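Local atomic coordinates of mandelate racemase/muconate lactonizing protein (Paenibacillus sp., PDB entry 3V5C), a protein that probably dehydrates galacturonate as a magnesium-dependent member of the enolase superfamily, here in a mutant form carrying bound magnesium. Residues I52-Y58 / D101-R106. The protein carries 1 engineered substitution. Numbering follows the deposited sequence.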
ATOM      1  N   ILE A  52      14.691  10.325 -20.455  1.00 15.11           N
ATOM      2  CA  ILE A  52      14.207  10.005 -21.796  1.00 15.89           C
ATOM      3  C   ILE A  52      14.035  11.330 -22.517  1.00 16.88           C
ATOM      4  O   ILE A  52      13.419  12.257 -21.987  1.00 13.60           O
ATOM      5  CB  ILE A  52      12.852   9.267 -21.753  1.00 14.85           C
ATOM      6  CG1 ILE A  52      12.992   7.904 -21.075  1.00 14.26           C
ATOM      7  CG2 ILE A  52      12.265   9.120 -23.180  1.00 15.02           C
ATOM      8  CD1 ILE A  52      11.656   7.325 -20.609  1.00 16.32           C
ATOM      9  N   ASP A  53      14.604  11.426 -23.718  1.00 15.20           N
ATOM     10  CA  ASP A  53      14.498  12.653 -24.505  1.00 16.77           C
ATOM     11  C   ASP A  53      14.777  13.900 -23.656  1.00 16.21           C
ATOM     12  O   ASP A  53      14.009  14.862 -23.684  1.00 19.53           O
ATOM     13  CB  ASP A  53      13.103  12.750 -25.137  1.00 18.44           C
ATOM     14  CG  ASP A  53      13.007  13.859 -26.170  1.00 18.59           C
ATOM     15  OD1 ASP A  53      13.989  14.030 -26.917  1.00 24.31           O
ATOM     16  OD2 ASP A  53      11.973  14.553 -26.222  1.00 22.71           O
ATOM     17  N   GLY A  54      15.858  13.862 -22.886  1.00 15.19           N
ATOM     18  CA  GLY A  54      16.313  15.027 -22.136  1.00 15.41           C
ATOM     19  C   GLY A  54      15.493  15.475 -20.933  1.00 20.66           C
ATOM     20  O   GLY A  54      15.707  16.566 -20.396  1.00 21.91           O
ATOM     21  N   GLN A  55      14.555  14.633 -20.511  0.64 16.91           N
ATOM     22  CA  GLN A  55      13.711  14.915 -19.353  0.64 16.66           C
ATOM     23  C   GLN A  55      13.842  13.764 -18.361  0.64 15.22           C
ATOM     24  O   GLN A  55      14.039  12.621 -18.762  0.64 13.11           O
ATOM     25  CB  GLN A  55      12.249  15.073 -19.790  0.64 16.79           C
ATOM     26  CG  GLN A  55      11.198  14.880 -18.700  0.64 17.00           C
ATOM     27  CD  GLN A  55      11.002  16.113 -17.833  0.64 17.96           C
ATOM     28  OE1 GLN A  55      10.751  17.217 -18.334  0.64 19.87           O
ATOM     29  NE2 GLN A  55      11.118  15.934 -16.523  0.64 16.38           N
ATOM     30  N   THR A  56      13.745  14.071 -17.071  1.00 13.59           N
ATOM     31  CA  THR A  56      13.811  13.031 -16.032  1.00 13.99           C
ATOM     32  C   THR A  56      12.465  12.635 -15.421  1.00 11.86           C
ATOM     33  O   THR A  56      11.532  13.433 -15.327  1.00 15.41           O
ATOM     34  CB  THR A  56      14.727  13.444 -14.849  1.00 15.13           C
ATOM     35  OG1 THR A  56      14.235  14.656 -14.266  1.00 18.37           O
ATOM     36  CG2 THR A  56      16.171  13.623 -15.301  1.00 17.89           C
ATOM     37  N   GLY A  57      12.373  11.380 -15.003  1.00 11.49           N
ATOM     38  CA  GLY A  57      11.267  10.930 -14.179  1.00 13.24           C
ATOM     39  C   GLY A  57      11.857  10.117 -13.044  1.00 10.83           C
ATOM     40  O   GLY A  57      12.903   9.483 -13.216  1.00 12.84           O
ATOM     41  N   TYR A  58      11.197  10.139 -11.893  1.00  9.96           N
ATOM     42  CA  TYR A  58      11.667   9.476 -10.687  1.00 10.08           C
ATOM     43  C   TYR A  58      10.632   8.460 -10.198  1.00  9.95           C
ATOM     44  O   TYR A  58       9.423   8.690 -10.303  1.00  9.60           O
ATOM     45  CB  TYR A  58      11.797  10.512  -9.570  1.00 11.97           C
ATOM     46  CG  TYR A  58      13.042  11.375  -9.574  1.00 11.85           C
ATOM     47  CD1 TYR A  58      14.155  11.014  -8.809  1.00 11.92           C
ATOM     48  CD2 TYR A  58      13.084  12.588 -10.260  1.00 17.00           C
ATOM     49  CE1 TYR A  58      15.287  11.802  -8.763  1.00 14.36           C
ATOM     50  CE2 TYR A  58      14.241  13.397 -10.218  1.00 12.80           C
ATOM     51  CZ  TYR A  58      15.325  12.990  -9.474  1.00 14.20           C
ATOM     52  OH  TYR A  58      16.468  13.761  -9.404  1.00 17.77           O
ATOM     53  N   ASP A 101       6.130   8.449 -14.033  1.00 10.74           N
ATOM     54  CA  ASP A 101       6.422   9.809 -13.599  1.00  8.99           C
ATOM     55  C   ASP A 101       6.895  10.618 -14.798  1.00 13.21           C
ATOM     56  O   ASP A 101       6.500  11.767 -14.975  1.00 13.81           O
ATOM     57  CB  ASP A 101       7.507   9.809 -12.527  1.00 10.54           C
ATOM     58  CG  ASP A 101       7.706  11.187 -11.905  1.00 11.27           C
ATOM     59  OD1 ASP A 101       6.701  11.814 -11.540  1.00 11.44           O
ATOM     60  OD2 ASP A 101       8.852  11.641 -11.801  1.00 12.04           O
ATOM     61  N   TRP A 102       7.738   9.996 -15.617  1.00 10.62           N
ATOM     62  CA  TRP A 102       8.300  10.662 -16.794  1.00 10.36           C
ATOM     63  C   TRP A 102       7.167  11.106 -17.713  1.00 14.28           C
ATOM     64  O   TRP A 102       7.143  12.262 -18.150  1.00 13.60           O
ATOM     65  CB  TRP A 102       9.287   9.763 -17.547  1.00 13.15           C
ATOM     66  CG  TRP A 102       9.952  10.501 -18.680  1.00 11.51           C
ATOM     67  CD1 TRP A 102      11.146  11.142 -18.637  1.00 13.72           C
ATOM     68  CD2 TRP A 102       9.436  10.682 -20.005  1.00 15.37           C
ATOM     69  NE1 TRP A 102      11.417  11.726 -19.865  1.00 13.61           N
ATOM     70  CE2 TRP A 102      10.378  11.454 -20.716  1.00 13.86           C
ATOM     71  CE3 TRP A 102       8.271  10.260 -20.661  1.00 18.28           C
ATOM     72  CZ2 TRP A 102      10.197  11.802 -22.063  1.00 15.67           C
ATOM     73  CZ3 TRP A 102       8.084  10.617 -21.994  1.00 18.31           C
ATOM     74  CH2 TRP A 102       9.044  11.386 -22.676  1.00 16.56           C
ATOM     75  N   LEU A 103       6.243  10.189 -18.009  1.00 12.93           N
ATOM     76  CA  LEU A 103       5.113  10.500 -18.895  1.00 13.84           C
ATOM     77  C   LEU A 103       4.304  11.660 -18.330  1.00 17.44           C
ATOM     78  O   LEU A 103       3.888  12.558 -19.067  1.00 15.87           O
ATOM     79  CB  LEU A 103       4.224   9.262 -19.138  1.00 16.97           C
ATOM     80  CG  LEU A 103       4.760   8.153 -20.045  1.00 24.04           C
ATOM     81  CD1 LEU A 103       3.882   6.899 -19.937  1.00 28.57           C
ATOM     82  CD2 LEU A 103       4.840   8.628 -21.498  1.00 26.82           C
ATOM     83  N   GLY A 104       4.093  11.653 -17.013  1.00 13.13           N
ATOM     84  CA  GLY A 104       3.425  12.754 -16.349  1.00 13.07           C
ATOM     85  C   GLY A 104       4.173  14.070 -16.508  1.00 13.83           C
ATOM     86  O   GLY A 104       3.564  15.095 -16.815  1.00 15.74           O
ATOM     87  N   GLN A 105       5.495  14.047 -16.333  1.00 13.75           N
ATOM     88  CA  GLN A 105       6.289  15.272 -16.507  1.00 13.23           C
ATOM     89  C   GLN A 105       6.191  15.791 -17.945  1.00 15.21           C
ATOM     90  O   GLN A 105       5.989  16.992 -18.158  1.00 18.24           O
ATOM     91  CB  GLN A 105       7.761  15.067 -16.124  1.00 14.22           C
ATOM     92  CG  GLN A 105       7.991  14.520 -14.706  1.00 17.30           C
ATOM     93  CD  GLN A 105       7.402  15.391 -13.609  1.00 16.43           C
ATOM     94  OE1 GLN A 105       7.431  16.629 -13.673  1.00 17.72           O
ATOM     95  NE2 GLN A 105       6.860  14.744 -12.593  1.00 15.75           N
ATOM     96  N   ARG A 106       6.330  14.886 -18.914  1.00 17.11           N
ATOM     97  CA  ARG A 106       6.368  15.257 -20.329  1.00 16.78           C
ATOM     98  C   ARG A 106       5.028  15.831 -20.782  1.00 19.28           C
ATOM     99  O   ARG A 106       4.975  16.866 -21.467  1.00 20.38           O
ATOM    100  CB  ARG A 106       6.759  14.032 -21.167  1.00 16.01           C
ATOM    101  CG  ARG A 106       6.709  14.222 -22.699  1.00 17.57           C
ATOM    102  CD  ARG A 106       7.399  15.500 -23.179  1.00 16.36           C
ATOM    103  NE  ARG A 106       8.825  15.606 -22.882  1.00 18.06           N
ATOM    104  CZ  ARG A 106       9.803  15.105 -23.638  1.00 16.89           C
ATOM    105  NH1 ARG A 106       9.523  14.402 -24.724  1.00 19.10           N
ATOM    106  NH2 ARG A 106      11.069  15.284 -23.290  1.00 18.55           N
TER
HETATM  107  O   HOH W   1      10.028  17.807 -14.608  1.00 32.49           O
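The indole of Trp102 lies between Ile52 and Arg106: Ile52 CB sits over one face in a CH-pi contact, 3.7 Å from the centroid of the five-membered ring, while Arg106 CB rests against the opposite face. The Arg106 chain then bends at its second and third torsions (chi2 48°, chi3 61°), which folds its guanidinium back until Trp102 CZ2 stands over the centre of that group's face. Gln55 O and Gly57 N lie at the indole edge, near its plane. Trp102 NE1 splits its hydrogen between Ile52 O and Gln55 O, each 3.0 Å away in a weak, bent bond; these carbonyls also pair with the backbone nitrogens closing the type I' turn from Ile52 to Gln55. That turn connects strands 42-52 and 55-60 into a beta-hairpin of the antiparallel sheet in the N-terminal capping domain of the enolase fold, and helix 92-107 packs against strand 55-60. A phenylalanine in place of Trp102 would probably leave both carbonyls without their indole partner and open a gap beneath Ile52. Arginine suits the turn because its two terminal nitrogens meet different acceptors: NH2 reaches Asp53 O in the guanidinium plane (3.0 Å), and NH1 forms a salt bridge with Asp53 OD2 at 2.9 Å. Gly57 faces the helix where a side chain would clash with Trp102 N, letting Gly57 CA approach Trp102 CA to 4.0 Å. Beyond it, Asp101 OD2 accepts Tyr58 N through its anti lone pair, 2.8 Å and nearly straight at 176°.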